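Local coordinates for protein nsp9 (Porcine coronavirus HKU15, PDB 5YM6) that binds nucleic acid, with an affinity that dimerization enhances, and probably serves the coronavirus replication machinery as an RNA-binding protein, at residues N8-N14 against V26-T32; V40-K46 against V81-I87; N48-V52 against V62-D66. All coordinates share one frame; numbering follows the deposited sequence.

Contact 1 (N8-N14 against V26-T32)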
# COMPACT_ATOMS: atom_id res chain seq x y z
N ASN B 8 5.56 7.86 -2.24
CA ASN B 8 6.75 7.15 -1.86
C ASN B 8 6.77 6.92 -0.36
O ASN B 8 6.04 7.59 0.38
CB ASN B 8 8.01 7.91 -2.28
CG ASN B 8 8.29 7.80 -3.77
OD1 ASN B 8 7.98 6.78 -4.39
ND2 ASN B 8 8.87 8.84 -4.34
N VAL B 9 7.58 5.97 0.06
CA VAL B 9 7.86 5.77 1.48
C VAL B 9 9.34 6.06 1.75
O VAL B 9 10.22 5.55 1.06
CB VAL B 9 7.52 4.32 1.94
CG1 VAL B 9 7.99 4.08 3.37
CG2 VAL B 9 6.02 4.03 1.82
N PHE B 10 9.63 6.89 2.75
CA PHE B 10 11.01 6.98 3.18
C PHE B 10 11.04 6.90 4.70
O PHE B 10 10.07 7.24 5.37
CB PHE B 10 11.70 8.26 2.65
CG PHE B 10 11.53 9.49 3.51
CD1 PHE B 10 10.46 10.35 3.31
CD2 PHE B 10 12.45 9.81 4.49
CE1 PHE B 10 10.30 11.48 4.10
CE2 PHE B 10 12.30 10.95 5.27
CZ PHE B 10 11.22 11.78 5.08
N THR B 11 12.17 6.43 5.21
CA THR B 11 12.30 6.15 6.63
C THR B 11 13.32 7.05 7.31
O THR B 11 14.35 7.40 6.73
CB THR B 11 12.70 4.69 6.85
OG1 THR B 11 13.96 4.44 6.23
CG2 THR B 11 11.66 3.76 6.24
N ALA B 12 13.02 7.45 8.54
CA ALA B 12 13.98 8.16 9.37
C ALA B 12 13.81 7.73 10.82
O ALA B 12 13.48 6.59 11.08
CB ALA B 12 13.80 9.66 9.22
N GLN B 13 14.03 8.62 11.77
CA GLN B 13 13.92 8.23 13.17
C GLN B 13 13.06 9.20 13.95
O GLN B 13 13.08 10.39 13.69
CB GLN B 13 15.30 8.13 13.82
CG GLN B 13 16.16 7.00 13.25
CD GLN B 13 17.62 7.07 13.69
OE1 GLN B 13 18.38 7.95 13.25
NE2 GLN B 13 18.03 6.14 14.55
N ASN B 14 12.32 8.68 14.91
CA ASN B 14 11.57 9.54 15.82
C ASN B 14 11.79 9.07 17.26
O ASN B 14 12.37 8.01 17.49
CB ASN B 14 10.06 9.55 15.48
CG ASN B 14 9.71 10.46 14.30
OD1 ASN B 14 10.14 10.24 13.18
ND2 ASN B 14 8.87 11.46 14.56
N VAL B 26 13.01 5.33 17.57
CA VAL B 26 12.36 4.33 16.72
C VAL B 26 12.55 4.65 15.24
O VAL B 26 12.82 5.79 14.86
CB VAL B 26 10.83 4.24 17.03
CG1 VAL B 26 10.60 3.81 18.47
CG2 VAL B 26 10.13 5.57 16.75
N LYS B 27 12.43 3.63 14.40
CA LYS B 27 12.45 3.81 12.95
C LYS B 27 11.09 4.29 12.49
O LYS B 27 10.07 3.68 12.82
CB LYS B 27 12.81 2.51 12.25
CG LYS B 27 12.74 2.58 10.75
CD LYS B 27 13.34 1.33 10.13
CE LYS B 27 13.50 1.44 8.63
NZ LYS B 27 13.96 0.14 8.06
N SER B 28 11.06 5.39 11.74
CA SER B 28 9.78 5.95 11.32
C SER B 28 9.54 5.81 9.82
O SER B 28 10.47 5.93 9.03
CB SER B 28 9.71 7.42 11.72
OG SER B 28 10.85 8.11 11.23
N PHE B 29 8.28 5.58 9.45
CA PHE B 29 7.89 5.40 8.06
C PHE B 29 6.98 6.54 7.65
O PHE B 29 5.91 6.73 8.21
CB PHE B 29 7.17 4.06 7.86
CG PHE B 29 8.05 2.86 8.10
CD1 PHE B 29 8.39 2.47 9.39
CD2 PHE B 29 8.55 2.15 7.03
CE1 PHE B 29 9.21 1.38 9.60
CE2 PHE B 29 9.37 1.05 7.25
CZ PHE B 29 9.70 0.68 8.52
N TYR B 30 7.43 7.31 6.67
CA TYR B 30 6.65 8.43 6.16
C TYR B 30 6.13 8.10 4.77
O TYR B 30 6.83 7.49 3.97
CB TYR B 30 7.50 9.70 6.10
CG TYR B 30 7.86 10.29 7.44
CD1 TYR B 30 9.02 9.91 8.09
CD2 TYR B 30 7.04 11.24 8.03
CE1 TYR B 30 9.36 10.46 9.31
CE2 TYR B 30 7.37 11.79 9.25
CZ TYR B 30 8.53 11.40 9.88
OH TYR B 30 8.84 11.95 11.09
N VAL B 31 4.90 8.51 4.48
CA VAL B 31 4.42 8.48 3.11
C VAL B 31 4.49 9.90 2.58
O VAL B 31 4.00 10.83 3.22
CB VAL B 31 2.99 7.92 2.99
CG1 VAL B 31 2.47 8.12 1.56
CG2 VAL B 31 2.99 6.44 3.35
N THR B 32 5.09 10.06 1.41
CA THR B 32 5.16 11.35 0.75
C THR B 32 4.24 11.39 -0.46
O THR B 32 4.09 10.38 -1.16
CB THR B 32 6.58 11.69 0.28
OG1 THR B 32 6.97 10.79 -0.77
CG2 THR B 32 7.57 11.58 1.42
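Asn14 and Tyr30 reach toward each other along one face of a two-stranded antiparallel ladder, a worked example of how a beta hairpin adds side-chain bonds to its backbone ones. The backbone supplies eight hydrogen bonds, two at each of the pairs Asn8-Thr32, Phe10-Tyr30, Ala12-Ser28 and Asn14-Val26. The straightest runs from Ser28 N to Ala12 O (2.8 Å, 176° at the hydrogen). At the intervening pairs CA-H groups lean on carbonyl oxygens, as Thr11 CA does on Ser28 O at 3.0 Å.

The polar side-chain bond is that of Tyr30 OH to Asn14 OD1, 3.0 Å long, lying in the amide's carbonyl plane on a lone pair. Ser28 OG also lies 3.0 Å from Asn14 OD1 and may share this oxygen. The other end of the amide, ND2, donates to the carbonyl of Thr53 on strand 49-55, so both ends of the group are held and its rotation is fixed.

Among the aromatics, Phe10 bends back over its partner strand, its CG wedged between backbone N and carbonyl carbon (chi1 87°). Its ring lies nearly parallel to that of Tyr30 but slid aside, with centroids 5.4 Å apart and little overlap, while Thr32 CG2 meets the Phe10 edge 3.7 Å from CD1. On the reverse face Thr11 CG2 sits over the Phe29 ring, a CH-pi contact 4.0 Å from the centroid, and Val9 CG1 lies at the same ring's edge; helix 92-105 packs on this face, against Val9, Phe29 and Val31.

The chemistry is thus mixed on both faces: Val9, Phe29 and Val31 form an apolar part against the helix, while Gln13 and Lys27 give that face a polar end; on the other, buried Tyr30 has its hydroxyl bonded to Asn14 OD1, with buried Ser28 close by.

Contact 2 (V40-K46 against V81-I87)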
# COMPACT_ATOMS: atom_id res chain seq x y z
N VAL B 40 3.28 7.63 9.14
CA VAL B 40 2.30 6.54 9.05
C VAL B 40 2.53 5.41 10.05
O VAL B 40 1.58 4.85 10.60
CB VAL B 40 2.27 5.97 7.62
CG1 VAL B 40 1.40 4.70 7.56
CG2 VAL B 40 1.77 7.04 6.66
N ALA B 41 3.80 5.06 10.28
CA ALA B 41 4.12 3.94 11.16
C ALA B 41 5.51 4.05 11.78
O ALA B 41 6.37 4.78 11.27
CB ALA B 41 4.01 2.62 10.38
N ILE B 42 5.73 3.31 12.87
CA ILE B 42 7.07 3.17 13.41
C ILE B 42 7.34 1.70 13.67
O ILE B 42 6.40 0.92 13.83
CB ILE B 42 7.25 3.96 14.71
CG1 ILE B 42 6.29 3.45 15.79
CG2 ILE B 42 7.03 5.46 14.44
CD1 ILE B 42 6.63 3.92 17.19
N THR B 43 8.61 1.32 13.66
CA THR B 43 9.02 0.01 14.14
C THR B 43 10.06 0.12 15.25
O THR B 43 10.83 1.07 15.32
CB THR B 43 9.58 -0.89 13.03
OG1 THR B 43 10.73 -0.28 12.44
CG2 THR B 43 8.52 -1.15 11.96
N SER B 44 10.04 -0.87 16.13
CA SER B 44 10.85 -0.86 17.34
C SER B 44 11.00 -2.29 17.82
O SER B 44 10.16 -3.12 17.51
CB SER B 44 10.18 -0.02 18.43
OG SER B 44 10.85 -0.17 19.66
N THR B 45 12.04 -2.57 18.59
CA THR B 45 12.14 -3.87 19.24
C THR B 45 11.31 -3.89 20.53
O THR B 45 11.12 -4.94 21.14
CB THR B 45 13.59 -4.25 19.54
OG1 THR B 45 14.21 -3.19 20.27
CG2 THR B 45 14.36 -4.46 18.24
N LYS B 46 10.81 -2.73 20.94
CA LYS B 46 10.00 -2.63 22.17
C LYS B 46 8.54 -2.92 21.85
O LYS B 46 8.02 -2.43 20.83
CB LYS B 46 10.14 -1.26 22.82
CG LYS B 46 11.54 -0.92 23.33
CD LYS B 46 11.53 0.39 24.14
CE LYS B 46 10.56 0.29 25.32
NZ LYS B 46 10.34 1.57 26.08
N VAL B 81 12.89 -10.15 16.50
CA VAL B 81 11.47 -9.81 16.51
C VAL B 81 11.29 -8.29 16.54
O VAL B 81 11.83 -7.60 17.41
CB VAL B 81 10.75 -10.43 17.72
CG1 VAL B 81 9.28 -10.11 17.67
CG2 VAL B 81 10.97 -11.93 17.75
N VAL B 82 10.55 -7.77 15.56
CA VAL B 82 10.29 -6.34 15.43
C VAL B 82 8.81 -6.08 15.68
O VAL B 82 7.99 -6.95 15.40
CB VAL B 82 10.69 -5.83 14.02
CG1 VAL B 82 10.68 -4.32 13.97
CG2 VAL B 82 12.06 -6.37 13.63
N TYR B 83 8.45 -4.90 16.18
CA TYR B 83 7.04 -4.54 16.29
C TYR B 83 6.70 -3.33 15.43
O TYR B 83 7.37 -2.31 15.51
CB TYR B 83 6.65 -4.25 17.73
CG TYR B 83 6.88 -5.46 18.61
CD1 TYR B 83 5.93 -6.47 18.69
CD2 TYR B 83 8.06 -5.60 19.31
CE1 TYR B 83 6.16 -7.59 19.48
CE2 TYR B 83 8.30 -6.69 20.09
CZ TYR B 83 7.35 -7.69 20.18
OH TYR B 83 7.62 -8.78 20.97
N LEU B 84 5.67 -3.48 14.62
CA LEU B 84 5.18 -2.41 13.76
C LEU B 84 3.98 -1.76 14.42
O LEU B 84 3.04 -2.45 14.84
CB LEU B 84 4.80 -2.97 12.38
CG LEU B 84 4.07 -2.04 11.40
CD1 LEU B 84 5.00 -0.99 10.86
CD2 LEU B 84 3.45 -2.83 10.24
N TYR B 85 4.02 -0.43 14.53
CA TYR B 85 2.90 0.32 15.10
C TYR B 85 2.43 1.33 14.07
O TYR B 85 3.23 2.16 13.64
CB TYR B 85 3.30 1.11 16.34
CG TYR B 85 3.89 0.38 17.52
CD1 TYR B 85 5.21 -0.05 17.50
CD2 TYR B 85 3.15 0.20 18.68
CE1 TYR B 85 5.76 -0.69 18.61
CE2 TYR B 85 3.70 -0.42 19.78
CZ TYR B 85 5.00 -0.86 19.74
OH TYR B 85 5.55 -1.48 20.84
N PHE B 86 1.15 1.27 13.70
CA PHE B 86 0.59 2.33 12.88
C PHE B 86 0.16 3.48 13.76
O PHE B 86 -0.23 3.29 14.91
CB PHE B 86 -0.59 1.82 12.05
CG PHE B 86 -0.18 0.97 10.90
CD1 PHE B 86 0.47 1.54 9.82
CD2 PHE B 86 -0.40 -0.39 10.91
CE1 PHE B 86 0.87 0.77 8.75
CE2 PHE B 86 -0.01 -1.16 9.84
CZ PHE B 86 0.63 -0.58 8.77
N ILE B 87 0.26 4.68 13.21
CA ILE B 87 -0.19 5.88 13.91
C ILE B 87 -1.73 5.86 13.90
O ILE B 87 -2.33 5.48 12.89
CB ILE B 87 0.38 7.16 13.26
CG1 ILE B 87 1.76 7.50 13.86
CG2 ILE B 87 -0.54 8.35 13.50
CD1 ILE B 87 2.81 6.45 13.66
O HOH W 1 11.97 -7.57 20.46
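Tyr85 OH donates to Lys46 O in a short bond of 2.6 Å, with the hydroxyl tilted 33° from the carbonyl plane. The carbonyl lies at the ring's edge. Tyr85 OH is also hydrogen-bonded to Leu49 N, so two bonds grip the hydroxyl. Just before Lys46 O the chain turns: Ser44 OG accepts from Lys46 N at 2.9 Å, an ST turn, consistent with the Lys46 carbonyl being presented to the tyrosine. Five backbone bonds follow, two each at Ile42-Tyr85 and Ser44-Tyr83 and a fifth from Ile87 N to Val40 O (2.9 Å). Beyond the ladder a water donates to both Thr45 O and Val81 O.

Packing differs on the two faces. Tyr85 CB meets Ile42 CG1 at 3.8 Å, the latter set between backbone N and carbonyl carbon (chi1 62°). On the other face Leu84 CD1 bridges Thr43 CG2 and Ala41 CB, and Phe86 CD1 lies 3.7 Å from Ala41 CB.

Strand 36-44 is flanked here by strands 82-86 and 23-33, with Val40 and Ala41 forming a classic beta bulge opposite Phe29. Helix 92-105 covers Val40, Leu84 and Phe86, while Phe71 of strand 69-71 continues the sheet beside Val82.

Contact 3 (N48-V52 against V62-D66)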
# COMPACT_ATOMS: atom_id res chain seq x y z
N ASN B 48 5.99 -2.16 23.96
CA ASN B 48 5.16 -1.38 24.87
C ASN B 48 5.07 0.11 24.55
O ASN B 48 4.83 0.92 25.45
CB ASN B 48 5.65 -1.54 26.32
CG ASN B 48 7.09 -1.10 26.51
OD1 ASN B 48 7.91 -1.24 25.62
ND2 ASN B 48 7.41 -0.56 27.69
N LEU B 49 5.24 0.48 23.29
CA LEU B 49 5.17 1.89 22.93
C LEU B 49 3.72 2.38 22.91
O LEU B 49 2.81 1.67 22.47
CB LEU B 49 5.84 2.15 21.57
CG LEU B 49 7.30 1.69 21.51
CD1 LEU B 49 7.93 2.09 20.19
CD2 LEU B 49 8.10 2.28 22.69
N LYS B 50 3.51 3.60 23.39
CA LYS B 50 2.18 4.18 23.43
C LYS B 50 2.02 5.40 22.53
O LYS B 50 0.98 5.57 21.89
CB LYS B 50 1.83 4.56 24.88
CG LYS B 50 0.45 5.18 25.03
CD LYS B 50 0.18 5.57 26.47
CE LYS B 50 -1.12 6.35 26.60
NZ LYS B 50 -1.33 6.79 28.01
N THR B 51 3.03 6.25 22.48
CA THR B 51 2.94 7.46 21.67
C THR B 51 4.22 7.71 20.92
O THR B 51 5.27 7.13 21.23
CB THR B 51 2.60 8.73 22.52
OG1 THR B 51 3.66 9.01 23.45
CG2 THR B 51 1.29 8.56 23.27
N VAL B 52 4.14 8.57 19.91
CA VAL B 52 5.33 8.97 19.18
C VAL B 52 5.27 10.48 18.98
O VAL B 52 4.20 11.05 18.76
CB VAL B 52 5.47 8.23 17.84
CG1 VAL B 52 4.26 8.52 16.92
CG2 VAL B 52 6.77 8.60 17.16
N VAL B 62 2.29 15.08 19.76
CA VAL B 62 2.30 13.72 20.25
C VAL B 62 1.16 12.94 19.60
O VAL B 62 -0.01 13.33 19.67
CB VAL B 62 2.17 13.69 21.78
CG1 VAL B 62 2.14 12.27 22.29
CG2 VAL B 62 3.33 14.46 22.41
N LEU B 63 1.52 11.83 18.95
CA LEU B 63 0.54 10.99 18.26
C LEU B 63 0.39 9.64 18.95
O LEU B 63 1.38 9.05 19.38
CB LEU B 63 0.96 10.77 16.82
CG LEU B 63 1.19 12.03 16.00
CD1 LEU B 63 1.61 11.65 14.60
CD2 LEU B 63 -0.09 12.86 15.97
N ASN B 64 -0.84 9.14 19.02
CA ASN B 64 -1.07 7.82 19.59
C ASN B 64 -0.75 6.72 18.61
O ASN B 64 -0.95 6.88 17.40
CB ASN B 64 -2.52 7.68 20.05
CG ASN B 64 -2.85 8.61 21.19
OD1 ASN B 64 -2.07 8.76 22.13
ND2 ASN B 64 -4.00 9.27 21.10
N LEU B 65 -0.27 5.60 19.14
CA LEU B 65 0.02 4.41 18.34
C LEU B 65 -1.08 3.36 18.47
O LEU B 65 -1.62 3.15 19.56
CB LEU B 65 1.33 3.78 18.79
CG LEU B 65 2.52 4.74 18.77
CD1 LEU B 65 3.72 4.11 19.48
CD2 LEU B 65 2.84 5.07 17.32
N ASP B 66 -1.37 2.67 17.37
CA ASP B 66 -2.17 1.44 17.40
C ASP B 66 -1.35 0.33 18.04
O ASP B 66 -0.14 0.44 18.14
CB ASP B 66 -2.62 1.06 15.99
CG ASP B 66 -3.70 1.97 15.46
OD1 ASP B 66 -4.35 2.64 16.28
OD2 ASP B 66 -3.90 2.02 14.23
O HOH W 2 0.31 0.82 21.30
O HOH W 3 -1.50 4.38 21.99
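Strands 49-52 and 62-64 run antiparallel but markedly splayed, their directions 139° apart, and illustrate how a short hairpin is sewn by few bonds and finished by water. Val52 and Leu63 form the hydrogen-bonded pair: Val52 N donates to Leu63 O, and Leu63 N returns a nearly straight bond to Val52 O (2.8 Å, 175° at the hydrogen). Thr51 and Asn64 make the non-hydrogen-bonded pair, with Thr51 CA 3.2 Å from Leu63 O. A third bond, from Leu65 N to Lys50 O, is 3.0 Å long. Past it a water joins the two segments, donating to Lys50 O at 2.8 Å and to Leu65 O at 2.7 Å. Lys50 and Thr51 together face Gln17, a classic beta bulge on the opposite edge of their strand.

Leu65 and Val52 are the main side chains here. Leu65 CB and CG lie against the Lys50 carbonyl, and the two methyls part: CD1 presses on Leu49 CB at 3.6 Å, while CD2 meets Val52 CG1 at 3.8 Å, the leucine and valine crossing at about a right angle. Val52 CG1 reaches this methyl from the cleft between its own N and carbonyl carbon (chi1 61°), and touches Leu63 CB as well. On the other face Val62 CG1 abuts Thr51 CB at 3.6 Å, and Thr51 CG2 approaches Asn64 OD1. The threonine's hydroxyl is instead hydrogen-bonded to Gln17 OE1.

Carbon contacts therefore link the side chains across the hairpin, while the polar bonds between its segments are left to backbone and water; Leu65 also touches Ile42 and Ile87, linking the hairpin to strand 36-44 and segment 81-87.

In the fold
All three contacts belong to one seven-stranded antiparallel sheet, consistent with the family's place among small barrel folds. Contacts 1 and 2, with centres about 11 Å apart, share the seam between strands 23-33 and 36-44, where Phe29 N lies 2.8 Å from Ala41 O, probably a hydrogen bond. Contact 3 is nested in the chain loop closed by contact 2, about 10 Å away between centres; Phe86 O and Asp66 N, 2.8 Å apart, probably bond there. Contacts 1 and 3, about 15 Å apart by centres, meet through Val26 CG1 and Leu49 CD1. The second subunit touches contact 1 at Asn8 and contact 2 at Leu84, but not contact 3.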